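Local coordinates for protein alanine racemase, biosynthetic (Pseudomonas aeruginosa PAO1, PDB 6A2F) that is an enzyme of the alanine racemase family, pairing a TIM-barrel N-terminal domain with a C-terminal domain rich in beta strands, at residues G132-P135 / A136-R139; L170-Q173 / Q174-F178; E245-V248 / G249-V252. All coordinates share one frame; numbering follows the deposited sequence.

In the fold
All three contacts are local, made within one unbroken piece of chain, so none closes a long loop, and they follow one another in series without nesting or crossing. Contact 1 starts helix 135-145 in the N-terminal barrel domain, after strand 118-123. Contact 2 lies one beta-alpha step later, on helix 169-179; their centres are about 14 Å apart and the two contacts do not touch. Contact 3 is a turn in the C-terminal domain, leading from strand 234-246 to 251-252, with its centre about 55 Å from that of contact 2. The dimer brings the domains together: Leu-170 of contact 2 packs on Ser-251 of the second subunit.

Contact 1: residues G132-P135 / A136-R139; sequences GFDP and AALR
The close-packed half of this contact is the buried side of the first helical turn, where Phe-133 meets Ala-137 and Leu-138. CD1 of Phe-133 lies 3.7 Å from CB of Ala-137, the ring approaching obliquely, and the CB atoms of Phe-133 and Leu-138 are 4.0 Å apart. A methyl at Ala-137 is small enough to let the broad ring lie close to the backbone, while the ring itself also stacks with Trp-141. Leu-138 continues the apolar surface onto Leu-124, Leu-181 and Phe-186. Between this buried side and the open one stands Asp-134, the N-cap of helix 135-145 in the barrel domain. Its CG is placed between the backbone N and the carbonyl carbon (chi1 59°), which swings OD1 of Asp-134 back over the turn to accept from Ala-137 N at 2.8 Å in a nearly straight bond of 167°. The Phe-133 and Leu-138 contact, spanning the residue before the cap and the fourth after it, makes a hydrophobic staple. Regular helical bonding starts at once, with Leu-138 N donating to Asp-134 O at 3.1 Å and Arg-139 N to Pro-135 O. Solvent reaches the other side, where Pro-135 and Ala-136 lie exposed; proline suits the first turn, where a backbone N-H would have no helical carbonyl to bond. The guanidinium group of Arg-139 leaves the turn for other protein partners, a salt bridge with Asp-183 and a hydrogen bond to the carbonyl of Gly-180.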
loop_
_atom_site.group_PDB
_atom_site.type_symbol
_atom_site.label_atom_id
_atom_site.label_comp_id
_atom_site.label_asym_id
_atom_site.label_seq_id
_atom_site.Cartn_x
_atom_site.Cartn_y
_atom_site.Cartn_z
ATOM N N GLY A 132 -21.768 -2.393 -15.416
ATOM C CA GLY A 132 -22.384 -2.154 -16.727
ATOM C C GLY A 132 -23.650 -2.945 -17.022
ATOM O O GLY A 132 -23.911 -3.969 -16.392
ATOM N N PHE A 133 -24.435 -2.449 -17.981
ATOM C CA PHE A 133 -25.658 -3.109 -18.449
ATOM C C PHE A 133 -25.349 -4.181 -19.499
ATOM O O PHE A 133 -24.312 -4.124 -20.165
ATOM C CB PHE A 133 -26.595 -2.089 -19.107
ATOM C CG PHE A 133 -27.097 -1.009 -18.185
ATOM C CD1 PHE A 133 -28.083 -1.281 -17.239
ATOM C CD2 PHE A 133 -26.611 0.292 -18.293
ATOM C CE1 PHE A 133 -28.558 -0.282 -16.405
ATOM C CE2 PHE A 133 -27.083 1.297 -17.461
ATOM C CZ PHE A 133 -28.057 1.008 -16.515
ATOM N N ASP A 134 -26.259 -5.145 -19.654
ATOM C CA ASP A 134 -26.275 -6.001 -20.848
ATOM C C ASP A 134 -26.798 -5.180 -22.045
ATOM O O ASP A 134 -27.377 -4.106 -21.846
ATOM C CB ASP A 134 -27.090 -7.297 -20.625
ATOM C CG ASP A 134 -28.556 -7.038 -20.252
ATOM O OD1 ASP A 134 -29.261 -6.271 -20.954
ATOM O OD2 ASP A 134 -29.016 -7.632 -19.253
ATOM N N PRO A 135 -26.583 -5.660 -23.288
ATOM C CA PRO A 135 -27.044 -4.864 -24.434
ATOM C C PRO A 135 -28.524 -4.452 -24.389
ATOM O O PRO A 135 -28.841 -3.307 -24.709
ATOM C CB PRO A 135 -26.753 -5.773 -25.630
ATOM C CG PRO A 135 -25.576 -6.574 -25.191
ATOM C CD PRO A 135 -25.780 -6.821 -23.720
ATOM N N ALA A 136 -29.410 -5.358 -23.972
ATOM C CA ALA A 136 -30.853 -5.057 -23.927
ATOM C C ALA A 136 -31.191 -3.917 -22.956
ATOM O O ALA A 136 -31.941 -3.003 -23.302
ATOM C CB ALA A 136 -31.664 -6.307 -23.603
ATOM N N ALA A 137 -30.625 -3.973 -21.752
ATOM C CA ALA A 137 -30.859 -2.955 -20.732
ATOM C C ALA A 137 -30.314 -1.590 -21.158
ATOM O O ALA A 137 -30.944 -0.560 -20.900
ATOM C CB ALA A 137 -30.265 -3.387 -19.397
ATOM N N LEU A 138 -29.161 -1.586 -21.825
ATOM C CA LEU A 138 -28.565 -0.337 -22.292
ATOM C C LEU A 138 -29.431 0.334 -23.352
ATOM O O LEU A 138 -29.600 1.558 -23.333
ATOM C CB LEU A 138 -27.133 -0.543 -22.799
ATOM C CG LEU A 138 -26.276 0.732 -22.797
ATOM C CD1 LEU A 138 -24.849 0.421 -22.386
ATOM C CD2 LEU A 138 -26.311 1.471 -24.131
ATOM N N ARG A 139 -29.988 -0.460 -24.262
ATOM C CA ARG A 139 -30.908 0.067 -25.276
ATOM C C ARG A 139 -32.125 0.688 -24.588
ATOM O O ARG A 139 -32.540 1.793 -24.937
ATOM C CB ARG A 139 -31.326 -1.022 -26.275
ATOM C CG ARG A 139 -30.150 -1.791 -26.864
ATOM C CD ARG A 139 -30.544 -2.742 -27.982
ATOM N NE ARG A 139 -30.399 -2.092 -29.278
ATOM C CZ ARG A 139 -29.369 -2.261 -30.098
ATOM N NH1 ARG A 139 -28.375 -3.080 -29.784
ATOM N NH2 ARG A 139 -29.340 -1.610 -31.245
#

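Contact 2: residues L170-Q173 / Q174-F178; sequences LTEQ and QLESF
Leu-170 and Gln-174, one helical turn apart, cross at a slant along helix 169-179, the glutamine buried and the leucine partly open, packing on Ser-251 of the second subunit. The amide oxygen OE1 of Gln-174 comes within 3.9 Å of CG of Leu-170, so the leucine branch flanks the amide without bonding to it. Gln-174 has its CG anti to the carbonyl carbon (chi1 -74°) and is extended beyond, which carries the amide clear of its own helix. Glutamine suits this buried place because it offers both an acceptor and a donor: OE1 accepts from Ala-161 N, and NE2 is hydrogen-bonded to Ser-126 OG. A water donates to OE1 of Gln-174 at 2.7 Å and is also hydrogen-bonded to OG1 of Thr-171 at 3.0 Å, linking Gln-174 and Thr-171 across the turn.

The exposed side carries a different pair. Glu-172 and Glu-176 also cross, with their carboxylate planes 60° apart. The bend of Glu-172 at chi2 (58°) brings its OE1 to 3.0 Å from OE2 of Glu-176. Two acceptors this near would repel if both were charged, so a raised proton affinity is possible, though the exact separation is doubtful; long acidic chains suit a surface where water can screen them. Beneath both pairs run the helical bonds, such as Gln-174 N to Leu-170 O at 2.8 Å and Glu-176 N to Glu-172 O at 2.9 Å.

Phe-178 packs inward on Ser-158 and Met-205, and Ser-177 touches Leu-124 in the loop after strand 118-123. The helix is the crossover of a beta-alpha-beta unit of the barrel, between strands 151-157 and 189-190.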
loop_
_atom_site.group_PDB
_atom_site.type_symbol
_atom_site.label_atom_id
_atom_site.label_comp_id
_atom_site.label_asym_id
_atom_site.label_seq_id
_atom_site.Cartn_x
_atom_site.Cartn_y
_atom_site.Cartn_z
ATOM N N LEU A 170 -11.718 -12.970 -25.993
ATOM C CA LEU A 170 -12.689 -12.087 -25.332
ATOM C C LEU A 170 -12.624 -10.633 -25.818
ATOM O O LEU A 170 -13.644 -9.933 -25.825
ATOM C CB LEU A 170 -12.536 -12.160 -23.807
ATOM C CG LEU A 170 -13.547 -11.425 -22.918
ATOM C CD1 LEU A 170 -14.957 -11.981 -23.083
ATOM C CD2 LEU A 170 -13.111 -11.491 -21.463
ATOM N N THR A 171 -11.430 -10.197 -26.220
ATOM C CA THR A 171 -11.215 -8.859 -26.778
ATOM C C THR A 171 -12.076 -8.626 -28.021
ATOM O O THR A 171 -12.672 -7.556 -28.173
ATOM C CB THR A 171 -9.723 -8.619 -27.108
ATOM O OG1 THR A 171 -8.942 -8.774 -25.918
ATOM C CG2 THR A 171 -9.491 -7.221 -27.671
ATOM N N GLU A 172 -12.140 -9.629 -28.900
ATOM C CA GLU A 172 -12.979 -9.560 -30.101
ATOM C C GLU A 172 -14.462 -9.563 -29.733
ATOM O O GLU A 172 -15.241 -8.776 -30.276
ATOM C CB GLU A 172 -12.641 -10.696 -31.085
ATOM C CG GLU A 172 -13.344 -10.626 -32.443
ATOM C CD GLU A 172 -13.067 -9.339 -33.219
ATOM O OE1 GLU A 172 -13.999 -8.822 -33.873
ATOM O OE2 GLU A 172 -11.922 -8.835 -33.182
ATOM N N GLN A 173 -14.836 -10.438 -28.800
ATOM C CA GLN A 173 -16.203 -10.499 -28.281
ATOM C C GLN A 173 -16.655 -9.155 -27.722
ATOM O O GLN A 173 -17.783 -8.729 -27.974
ATOM C CB GLN A 173 -16.323 -11.542 -27.173
ATOM C CG GLN A 173 -16.465 -12.978 -27.633
ATOM C CD GLN A 173 -16.703 -13.922 -26.466
ATOM O OE1 GLN A 173 -17.587 -13.694 -25.632
ATOM N NE2 GLN A 173 -15.909 -14.987 -26.397
ATOM N N GLN A 174 -15.775 -8.506 -26.954
ATOM C CA GLN A 174 -16.093 -7.236 -26.294
ATOM C C GLN A 174 -16.262 -6.112 -27.307
ATOM O O GLN A 174 -17.136 -5.258 -27.158
ATOM C CB GLN A 174 -15.018 -6.871 -25.263
ATOM C CG GLN A 174 -15.079 -7.695 -23.988
ATOM C CD GLN A 174 -14.178 -7.156 -22.897
ATOM O OE1 GLN A 174 -13.009 -7.528 -22.796
ATOM N NE2 GLN A 174 -14.725 -6.279 -22.063
ATOM N N LEU A 175 -15.426 -6.140 -28.341
ATOM C CA LEU A 175 -15.446 -5.149 -29.411
ATOM C C LEU A 175 -16.723 -5.285 -30.247
ATOM O O LEU A 175 -17.359 -4.283 -30.589
ATOM C CB LEU A 175 -14.181 -5.297 -30.269
ATOM C CG LEU A 175 -13.629 -4.226 -31.226
ATOM C CD1 LEU A 175 -13.608 -4.729 -32.660
ATOM C CD2 LEU A 175 -14.309 -2.863 -31.127
ATOM N N GLU A 176 -17.102 -6.530 -30.543
ATOM C CA GLU A 176 -18.327 -6.823 -31.287
ATOM C C GLU A 176 -19.575 -6.419 -30.512
ATOM O O GLU A 176 -20.530 -5.903 -31.098
ATOM C CB GLU A 176 -18.394 -8.304 -31.678
ATOM C CG GLU A 176 -17.603 -8.647 -32.933
ATOM C CD GLU A 176 -17.414 -10.144 -33.132
ATOM O OE1 GLU A 176 -18.238 -10.939 -32.617
ATOM O OE2 GLU A 176 -16.434 -10.528 -33.807
ATOM N N SER A 177 -19.556 -6.654 -29.200
ATOM C CA SER A 177 -20.636 -6.230 -28.312
ATOM C C SER A 177 -20.815 -4.709 -28.357
ATOM O O SER A 177 -21.931 -4.217 -28.528
ATOM C CB SER A 177 -20.359 -6.691 -26.879
ATOM O OG SER A 177 -21.309 -6.153 -25.974
ATOM N N PHE A 178 -19.704 -3.987 -28.213
ATOM C CA PHE A 178 -19.671 -2.528 -28.283
ATOM C C PHE A 178 -20.210 -2.030 -29.624
ATOM O O PHE A 178 -21.112 -1.191 -29.653
ATOM C CB PHE A 178 -18.235 -2.024 -28.051
ATOM C CG PHE A 178 -18.127 -0.535 -27.825
ATOM C CD1 PHE A 178 -18.105 0.355 -28.899
ATOM C CD2 PHE A 178 -18.019 -0.023 -26.535
ATOM C CE1 PHE A 178 -17.999 1.723 -28.691
ATOM C CE2 PHE A 178 -17.908 1.344 -26.320
ATOM C CZ PHE A 178 -17.896 2.218 -27.399
HETATM O O HOH W 1 -10.448 -7.706 -23.555
#

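Contact 3: residues E245-V248 / G249-V252; sequences EVAV and GESV
Glu-250 folds its side chain back across the turn to reach Ala-247 and Val-246. Its CG is anti to the carbonyl carbon (chi1 -66°) and the chain runs extended beyond it, long enough for OE2 of Glu-250 to accept from Ala-247 N at 2.7 Å. That N-H arrives from above the carboxylate plane, 40° out of it, and the bond is somewhat bent. A glutamate fits here because its length spans the turn and its carboxylate can take up a backbone N-H. On the way CB of Glu-250 lies 3.6 Å from CG1 of Val-246, which stands anti to the backbone N (chi1 -176°), and the two side chains slant across each other.

Glu-250 also gives its own N-H to Ala-247 O at 3.1 Å, the bond that closes a type II beta turn from Ala-247 to Glu-250. Ala-247 is therefore held twice by the same residue, through its N-H and through its carbonyl. Val-248 and Gly-249 occupy the two corners, both exposed; Gly-249 has a positive phi of 85°, easily adopted without a side chain. The turn leads from strand 234-246 of the C-terminal domain into the weakly bonded strand at 251-252.

Beyond the turn Val-246 and Val-252 touch loosely through their CG2 atoms, 4.3 Å apart. Branched valines suit these buried, extended positions: both rest on Ile-266 of strand 264-269, and His-129 of the second subunit packs against Val-246, Glu-250 and Val-252.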
loop_
_atom_site.group_PDB
_atom_site.type_symbol
_atom_site.label_atom_id
_atom_site.label_comp_id
_atom_site.label_asym_id
_atom_site.label_seq_id
_atom_site.Cartn_x
_atom_site.Cartn_y
_atom_site.Cartn_z
ATOM N N GLU A 245 28.876 -8.494 7.228
ATOM C CA GLU A 245 29.463 -9.748 6.792
ATOM C C GLU A 245 28.619 -10.881 7.365
ATOM O O GLU A 245 28.325 -10.898 8.563
ATOM C CB GLU A 245 30.905 -9.870 7.296
ATOM C CG GLU A 245 31.868 -8.817 6.762
ATOM C CD GLU A 245 32.172 -8.987 5.283
ATOM O OE1 GLU A 245 32.528 -7.979 4.633
ATOM O OE2 GLU A 245 32.054 -10.125 4.769
ATOM N N VAL A 246 28.218 -11.815 6.508
ATOM C CA VAL A 246 27.421 -12.967 6.931
ATOM C C VAL A 246 28.125 -14.247 6.488
ATOM O O VAL A 246 28.363 -14.454 5.293
ATOM C CB VAL A 246 25.986 -12.919 6.356
ATOM C CG1 VAL A 246 25.150 -14.074 6.883
ATOM C CG2 VAL A 246 25.305 -11.602 6.694
ATOM N N ALA A 247 28.463 -15.093 7.460
ATOM C CA ALA A 247 29.176 -16.350 7.209
ATOM C C ALA A 247 28.272 -17.406 6.577
ATOM O O ALA A 247 27.049 -17.306 6.650
ATOM C CB ALA A 247 29.792 -16.878 8.499
ATOM N N VAL A 248 28.885 -18.410 5.952
ATOM C CA VAL A 248 28.154 -19.534 5.357
ATOM C C VAL A 248 27.279 -20.228 6.415
ATOM O O VAL A 248 27.711 -20.426 7.555
ATOM C CB VAL A 248 29.119 -20.524 4.639
ATOM C CG1 VAL A 248 30.116 -21.145 5.610
ATOM C CG2 VAL A 248 28.358 -21.604 3.877
ATOM N N GLY A 249 26.041 -20.550 6.040
ATOM C CA GLY A 249 25.100 -21.221 6.938
ATOM C C GLY A 249 24.325 -20.290 7.857
ATOM O O GLY A 249 23.393 -20.724 8.546
ATOM N N GLU A 250 24.714 -19.016 7.883
ATOM C CA GLU A 250 23.999 -18.004 8.662
ATOM C C GLU A 250 22.803 -17.475 7.871
ATOM O O GLU A 250 22.829 -17.443 6.638
ATOM C CB GLU A 250 24.932 -16.858 9.079
ATOM C CG GLU A 250 26.027 -17.260 10.063
ATOM C CD GLU A 250 26.853 -16.086 10.570
ATOM O OE1 GLU A 250 27.239 -16.102 11.762
ATOM O OE2 GLU A 250 27.126 -15.145 9.790
ATOM N N SER A 251 21.756 -17.068 8.585
ATOM C CA SER A 251 20.508 -16.649 7.944
ATOM C C SER A 251 20.270 -15.138 8.007
ATOM O O SER A 251 20.847 -14.446 8.842
ATOM C CB SER A 251 19.311 -17.417 8.525
ATOM O OG SER A 251 19.142 -17.164 9.910
ATOM N N VAL A 252 19.420 -14.640 7.107
ATOM C CA VAL A 252 19.096 -13.214 7.037
ATOM C C VAL A 252 17.588 -12.979 7.108
ATOM O O VAL A 252 16.819 -13.589 6.360
ATOM C CB VAL A 252 19.694 -12.553 5.771
ATOM C CG1 VAL A 252 19.117 -11.159 5.539
ATOM C CG2 VAL A 252 21.207 -12.483 5.885
#